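Local coordinates for vaginolysin (Gardnerella vaginalis, PDB 5IMY), which probably binds cholesterol in host cell membranes and lyses the cells as a pore-forming toxin of the cholesterol-dependent cytolysin family, at residues A[264-278]-A[297-311]. Sequence-based numbering, arbitrary orientation.
Unlike the reference sequence in segment 297-311: C307 (reference Thr).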
loop_
_atom_site.group_PDB
_atom_site.type_symbol
_atom_site.label_atom_id
_atom_site.label_comp_id
_atom_site.label_asym_id
_atom_site.label_seq_id
_atom_site.Cartn_x
_atom_site.Cartn_y
_atom_site.Cartn_z
ATOM N N SER A 264 35.282 -17.781 -9.070
ATOM C CA SER A 264 34.457 -16.678 -8.599
ATOM C C SER A 264 34.060 -15.799 -9.775
ATOM O O SER A 264 34.866 -15.557 -10.678
ATOM C CB SER A 264 35.206 -15.842 -7.552
ATOM O OG SER A 264 34.535 -14.622 -7.291
ATOM N N MET A 265 32.817 -15.320 -9.761
ATOM C CA MET A 265 32.347 -14.433 -10.814
ATOM C C MET A 265 31.206 -13.570 -10.295
ATOM O O MET A 265 30.494 -13.945 -9.359
ATOM C CB MET A 265 31.886 -15.217 -12.049
ATOM C CG MET A 265 30.733 -16.172 -11.796
ATOM S SD MET A 265 30.089 -16.868 -13.328
ATOM C CE MET A 265 28.650 -17.724 -12.707
ATOM N N TYR A 266 31.041 -12.411 -10.927
ATOM C CA TYR A 266 29.935 -11.503 -10.666
ATOM C C TYR A 266 28.988 -11.507 -11.858
ATOM O O TYR A 266 29.430 -11.471 -13.010
ATOM C CB TYR A 266 30.442 -10.082 -10.409
ATOM C CG TYR A 266 30.900 -9.843 -8.989
ATOM C CD1 TYR A 266 30.020 -9.360 -8.032
ATOM C CD2 TYR A 266 32.209 -10.097 -8.606
ATOM C CE1 TYR A 266 30.428 -9.138 -6.733
ATOM C CE2 TYR A 266 32.628 -9.877 -7.307
ATOM C CZ TYR A 266 31.733 -9.396 -6.374
ATOM O OH TYR A 266 32.138 -9.174 -5.076
ATOM N N VAL A 267 27.687 -11.544 -11.579
ATOM C CA VAL A 267 26.666 -11.645 -12.614
ATOM C C VAL A 267 25.652 -10.530 -12.416
ATOM O O VAL A 267 25.182 -10.303 -11.296
ATOM C CB VAL A 267 25.962 -13.016 -12.593
ATOM C CG1 VAL A 267 24.989 -13.127 -13.757
ATOM C CG2 VAL A 267 26.986 -14.140 -12.642
ATOM N N LYS A 268 25.311 -9.844 -13.504
ATOM C CA LYS A 268 24.277 -8.817 -13.508
ATOM C C LYS A 268 23.075 -9.336 -14.284
ATOM O O LYS A 268 23.181 -9.611 -15.485
ATOM C CB LYS A 268 24.793 -7.519 -14.130
ATOM C CG LYS A 268 23.733 -6.423 -14.260
ATOM C CD LYS A 268 24.254 -5.201 -15.009
ATOM C CE LYS A 268 24.469 -5.487 -16.490
ATOM N NZ LYS A 268 24.999 -4.307 -17.226
ATOM N N PHE A 269 21.944 -9.477 -13.600
ATOM C CA PHE A 269 20.665 -9.754 -14.240
ATOM C C PHE A 269 19.889 -8.451 -14.349
ATOM O O PHE A 269 19.713 -7.750 -13.348
ATOM C CB PHE A 269 19.836 -10.760 -13.441
ATOM C CG PHE A 269 20.540 -12.052 -13.155
ATOM C CD1 PHE A 269 20.310 -13.167 -13.940
ATOM C CD2 PHE A 269 21.414 -12.158 -12.086
ATOM C CE1 PHE A 269 20.948 -14.362 -13.674
ATOM C CE2 PHE A 269 22.054 -13.350 -11.814
ATOM C CZ PHE A 269 21.820 -14.453 -12.610
ATOM N N ASP A 270 19.423 -8.126 -15.553
ATOM C CA ASP A 270 18.528 -6.993 -15.711
ATOM C C ASP A 270 17.499 -7.296 -16.789
ATOM O O ASP A 270 17.732 -8.103 -17.691
ATOM C CB ASP A 270 19.285 -5.690 -16.043
ATOM C CG ASP A 270 20.038 -5.755 -17.359
ATOM O OD1 ASP A 270 19.737 -6.633 -18.190
ATOM O OD2 ASP A 270 20.933 -4.907 -17.569
ATOM N N THR A 271 16.348 -6.642 -16.668
ATOM C CA THR A 271 15.278 -6.760 -17.643
ATOM C C THR A 271 14.555 -5.427 -17.721
ATOM O O THR A 271 14.598 -4.622 -16.786
ATOM C CB THR A 271 14.286 -7.874 -17.276
ATOM O OG1 THR A 271 13.297 -7.994 -18.306
ATOM C CG2 THR A 271 13.591 -7.565 -15.950
ATOM N N THR A 272 13.895 -5.198 -18.849
ATOM C CA THR A 272 13.031 -4.037 -18.988
ATOM C C THR A 272 11.619 -4.312 -18.492
ATOM O O THR A 272 10.755 -3.436 -18.604
ATOM C CB THR A 272 12.997 -3.571 -20.451
ATOM O OG1 THR A 272 12.430 -2.256 -20.524
ATOM C CG2 THR A 272 12.179 -4.524 -21.317
ATOM N N SER A 273 11.366 -5.501 -17.951
ATOM C CA SER A 273 10.051 -5.821 -17.417
ATOM C C SER A 273 9.775 -4.991 -16.171
ATOM O O SER A 273 10.624 -4.885 -15.280
ATOM C CB SER A 273 9.956 -7.311 -17.088
ATOM O OG SER A 273 8.806 -7.585 -16.304
ATOM N N LYS A 274 8.584 -4.401 -16.113
ATOM C CA LYS A 274 8.149 -3.624 -14.963
ATOM C C LYS A 274 7.451 -4.485 -13.920
ATOM O O LYS A 274 6.665 -3.964 -13.121
ATOM C CB LYS A 274 7.217 -2.497 -15.415
ATOM C CG LYS A 274 7.714 -1.722 -16.626
ATOM C CD LYS A 274 8.934 -0.879 -16.292
ATOM C CE LYS A 274 9.719 -0.518 -17.544
ATOM N NZ LYS A 274 8.983 0.413 -18.438
ATOM N N SER A 275 7.721 -5.785 -13.912
ATOM C CA SER A 275 7.003 -6.722 -13.066
ATOM C C SER A 275 7.674 -6.862 -11.708
ATOM O O SER A 275 8.904 -6.851 -11.604
ATOM C CB SER A 275 6.928 -8.094 -13.742
ATOM O OG SER A 275 6.456 -9.082 -12.845
ATOM N N THR A 276 6.857 -6.992 -10.670
ATOM C CA THR A 276 7.323 -7.586 -9.426
ATOM C C THR A 276 7.626 -9.054 -9.724
ATOM O O THR A 276 7.600 -9.496 -10.874
ATOM C CB THR A 276 6.292 -7.398 -8.313
ATOM O OG1 THR A 276 6.796 -7.959 -7.095
ATOM C CG2 THR A 276 4.968 -8.066 -8.669
ATOM N N ASP A 277 7.934 -9.835 -8.694
ATOM C CA ASP A 277 8.332 -11.232 -8.848
ATOM C C ASP A 277 9.662 -11.379 -9.577
ATOM O O ASP A 277 10.138 -12.510 -9.742
ATOM C CB ASP A 277 7.278 -12.066 -9.596
ATOM C CG ASP A 277 6.012 -12.271 -8.791
ATOM O OD1 ASP A 277 5.128 -11.387 -8.829
ATOM O OD2 ASP A 277 5.894 -13.320 -8.125
ATOM N N PHE A 278 10.281 -10.281 -10.024
ATOM C CA PHE A 278 11.553 -10.377 -10.730
ATOM C C PHE A 278 12.628 -10.988 -9.840
ATOM O O PHE A 278 13.344 -11.908 -10.252
ATOM C CB PHE A 278 11.981 -8.994 -11.219
ATOM C CG PHE A 278 13.323 -8.978 -11.894
ATOM C CD1 PHE A 278 13.534 -9.702 -13.055
ATOM C CD2 PHE A 278 14.369 -8.237 -11.372
ATOM C CE1 PHE A 278 14.764 -9.693 -13.679
ATOM C CE2 PHE A 278 15.603 -8.223 -11.994
ATOM C CZ PHE A 278 15.801 -8.951 -13.149
ATOM N N PHE A 297 7.051 -17.371 -13.909
ATOM C CA PHE A 297 8.326 -16.678 -14.044
ATOM C C PHE A 297 8.927 -16.856 -15.427
ATOM O O PHE A 297 9.856 -16.123 -15.783
ATOM C CB PHE A 297 9.329 -17.188 -13.006
ATOM C CG PHE A 297 8.876 -17.030 -11.584
ATOM C CD1 PHE A 297 8.295 -15.852 -11.147
ATOM C CD2 PHE A 297 9.041 -18.066 -10.681
ATOM C CE1 PHE A 297 7.886 -15.714 -9.834
ATOM C CE2 PHE A 297 8.634 -17.933 -9.370
ATOM C CZ PHE A 297 8.056 -16.756 -8.945
ATOM N N HIS A 298 8.421 -17.816 -16.201
ATOM C CA HIS A 298 8.994 -18.120 -17.505
ATOM C C HIS A 298 9.139 -16.860 -18.346
ATOM O O HIS A 298 10.191 -16.619 -18.945
ATOM C CB HIS A 298 8.122 -19.153 -18.220
ATOM C CG HIS A 298 8.756 -19.731 -19.445
ATOM N ND1 HIS A 298 8.223 -19.568 -20.705
ATOM C CD2 HIS A 298 9.881 -20.466 -19.604
ATOM C CE1 HIS A 298 8.993 -20.179 -21.588
ATOM N NE2 HIS A 298 10.006 -20.732 -20.945
ATOM N N ARG A 299 8.097 -16.026 -18.379
ATOM C CA ARG A 299 8.106 -14.869 -19.270
ATOM C C ARG A 299 9.154 -13.844 -18.856
ATOM O O ARG A 299 9.759 -13.198 -19.719
ATOM C CB ARG A 299 6.721 -14.221 -19.311
ATOM C CG ARG A 299 5.580 -15.218 -19.421
ATOM C CD ARG A 299 4.336 -14.606 -20.038
ATOM N NE ARG A 299 3.833 -13.470 -19.269
ATOM C CZ ARG A 299 2.962 -13.557 -18.267
ATOM N NH1 ARG A 299 2.478 -14.734 -17.888
ATOM N NH2 ARG A 299 2.569 -12.457 -17.638
ATOM N N ILE A 300 9.386 -13.680 -17.553
ATOM C CA ILE A 300 10.405 -12.740 -17.097
ATOM C C ILE A 300 11.788 -13.209 -17.528
ATOM O O ILE A 300 12.633 -12.401 -17.933
ATOM C CB ILE A 300 10.321 -12.561 -15.570
ATOM C CG1 ILE A 300 8.908 -12.139 -15.146
ATOM C CG2 ILE A 300 11.352 -11.544 -15.088
ATOM C CD1 ILE A 300 8.343 -10.951 -15.909
ATOM N N LEU A 301 12.042 -14.516 -17.457
ATOM C CA LEU A 301 13.376 -15.037 -17.723
ATOM C C LEU A 301 13.699 -15.125 -19.210
ATOM O O LEU A 301 14.874 -15.274 -19.562
ATOM C CB LEU A 301 13.534 -16.407 -17.059
ATOM C CG LEU A 301 13.400 -16.395 -15.529
ATOM C CD1 LEU A 301 13.521 -17.796 -14.966
ATOM C CD2 LEU A 301 14.437 -15.482 -14.876
ATOM N N GLN A 302 12.700 -15.033 -20.093
ATOM C CA GLN A 302 12.993 -14.851 -21.511
ATOM C C GLN A 302 13.404 -13.422 -21.833
ATOM O O GLN A 302 13.847 -13.161 -22.955
ATOM C CB GLN A 302 11.788 -15.204 -22.395
ATOM C CG GLN A 302 10.923 -16.367 -21.940
ATOM C CD GLN A 302 11.638 -17.704 -21.988
ATOM O OE1 GLN A 302 11.619 -18.464 -21.021
ATOM N NE2 GLN A 302 12.252 -18.010 -23.124
ATOM N N ASN A 303 13.246 -12.494 -20.888
ATOM C CA ASN A 303 13.590 -11.093 -21.089
ATOM C C ASN A 303 14.701 -10.629 -20.156
ATOM O O ASN A 303 14.915 -9.418 -20.019
ATOM C CB ASN A 303 12.351 -10.213 -20.899
ATOM C CG ASN A 303 11.684 -9.859 -22.209
ATOM O OD1 ASN A 303 12.081 -8.908 -22.884
ATOM N ND2 ASN A 303 10.665 -10.623 -22.581
ATOM N N THR A 304 15.413 -11.553 -19.518
ATOM C CA THR A 304 16.457 -11.218 -18.558
ATOM C C THR A 304 17.808 -11.289 -19.262
ATOM O O THR A 304 18.267 -12.375 -19.633
ATOM C CB THR A 304 16.412 -12.163 -17.360
ATOM O OG1 THR A 304 15.127 -12.083 -16.733
ATOM C CG2 THR A 304 17.492 -11.803 -16.346
ATOM N N SER A 305 18.436 -10.133 -19.451
ATOM C CA SER A 305 19.813 -10.103 -19.922
ATOM C C SER A 305 20.748 -10.505 -18.789
ATOM O O SER A 305 20.519 -10.166 -17.625
ATOM C CB SER A 305 20.173 -8.708 -20.431
ATOM O OG SER A 305 21.246 -8.754 -21.353
ATOM N N VAL A 306 21.801 -11.243 -19.131
ATOM C CA VAL A 306 22.767 -11.735 -18.155
ATOM C C VAL A 306 24.155 -11.274 -18.572
ATOM O O VAL A 306 24.572 -11.492 -19.714
ATOM C CB VAL A 306 22.712 -13.270 -18.022
ATOM C CG1 VAL A 306 23.948 -13.807 -17.297
ATOM C CG2 VAL A 306 21.453 -13.681 -17.274
ATOM N N CYS A 307 24.865 -10.640 -17.641
ATOM C CA CYS A 307 26.204 -10.112 -17.872
ATOM C C CYS A 307 27.098 -10.610 -16.747
ATOM O O CYS A 307 26.888 -10.249 -15.584
ATOM C CB CYS A 307 26.172 -8.581 -17.931
ATOM S SG CYS A 307 27.754 -7.717 -17.748
ATOM N N ALA A 308 28.081 -11.442 -17.089
ATOM C CA ALA A 308 28.900 -12.144 -16.106
ATOM C C ALA A 308 30.365 -11.856 -16.374
ATOM O O ALA A 308 30.854 -12.136 -17.470
ATOM C CB ALA A 308 28.653 -13.652 -16.162
ATOM N N VAL A 309 31.069 -11.328 -15.376
ATOM C CA VAL A 309 32.511 -11.129 -15.452
ATOM C C VAL A 309 33.165 -12.094 -14.475
ATOM O O VAL A 309 32.786 -12.157 -13.300
ATOM C CB VAL A 309 32.913 -9.672 -15.157
ATOM C CG1 VAL A 309 32.017 -8.723 -15.935
ATOM C CG2 VAL A 309 32.876 -9.359 -13.658
ATOM N N ILE A 310 34.135 -12.851 -14.967
ATOM C CA ILE A 310 34.804 -13.884 -14.188
ATOM C C ILE A 310 36.186 -13.381 -13.805
ATOM O O ILE A 310 36.847 -12.683 -14.584
ATOM C CB ILE A 310 34.870 -15.200 -14.987
ATOM C CG1 ILE A 310 33.453 -15.610 -15.411
ATOM C CG2 ILE A 310 35.512 -16.304 -14.158
ATOM C CD1 ILE A 310 33.396 -16.707 -16.443
ATOM N N LEU A 311 36.619 -13.723 -12.595
ATOM C CA LEU A 311 37.848 -13.202 -12.015
ATOM C C LEU A 311 38.891 -14.308 -11.928
ATOM O O LEU A 311 38.584 -15.432 -11.520
ATOM C CB LEU A 311 37.597 -12.619 -10.621
ATOM C CG LEU A 311 36.141 -12.380 -10.207
ATOM C CD1 LEU A 311 36.033 -12.283 -8.698
ATOM C CD2 LEU A 311 35.589 -11.126 -10.870
#
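F269 and V306 are a non-hydrogen-bonded pair of antiparallel strands 264-271 and 305-311, and their side chains run side by side. The two strands belong to the large antiparallel sheet of the cytolysin, with strand 208-223 on the other side of 264-271. V306 CG2 rests 3.6 Å from F269 CD1, at a slant to the ring, while T304 CG2 meets the same ring at its edge and in its plane. The torsion of F269 (chi1 -55°) sets the ring beside its own backbone N, and helix 326-335 covers it with I326 and L329. Further along that face, V267 CG2 touches A308 CB, and M265 CB lies 3.7 Å from I310 CG1.

The other face is more polar. K268 sits opposite C307, which differs from the reference Thr and forms a disulfide with C322; the lysine bends at chi3 (70°), and its CE passes 3.8 Å from C307 CB before NZ hydrogen-bonds to L195 O. Backbone bonds tie the hydrogen-bonded pairs, among them V309 N to Y266 O at 2.9 Å.

Past the strands, T271 OG1 donates to N303 O (2.8 Å) from above the carbonyl plane and accepts from S273 N, forming an ST turn. I300 O accepts hydrogen bonds from T304 OG1 and N303 N, which approach from opposite faces of its plane. I300 turns toward the loop after strand 264-271: CG2 abuts the edge of F278 at CD1 (3.5 Å), and CD1 lies against S273 OG.

The chemistry thus divides by face and by end: apolar side chains seat these two strands on helix 326-335, the reverse side carries the C307-C322 disulfide and K268, and beyond them threonine hydroxyls bind carbonyls, one across the segments.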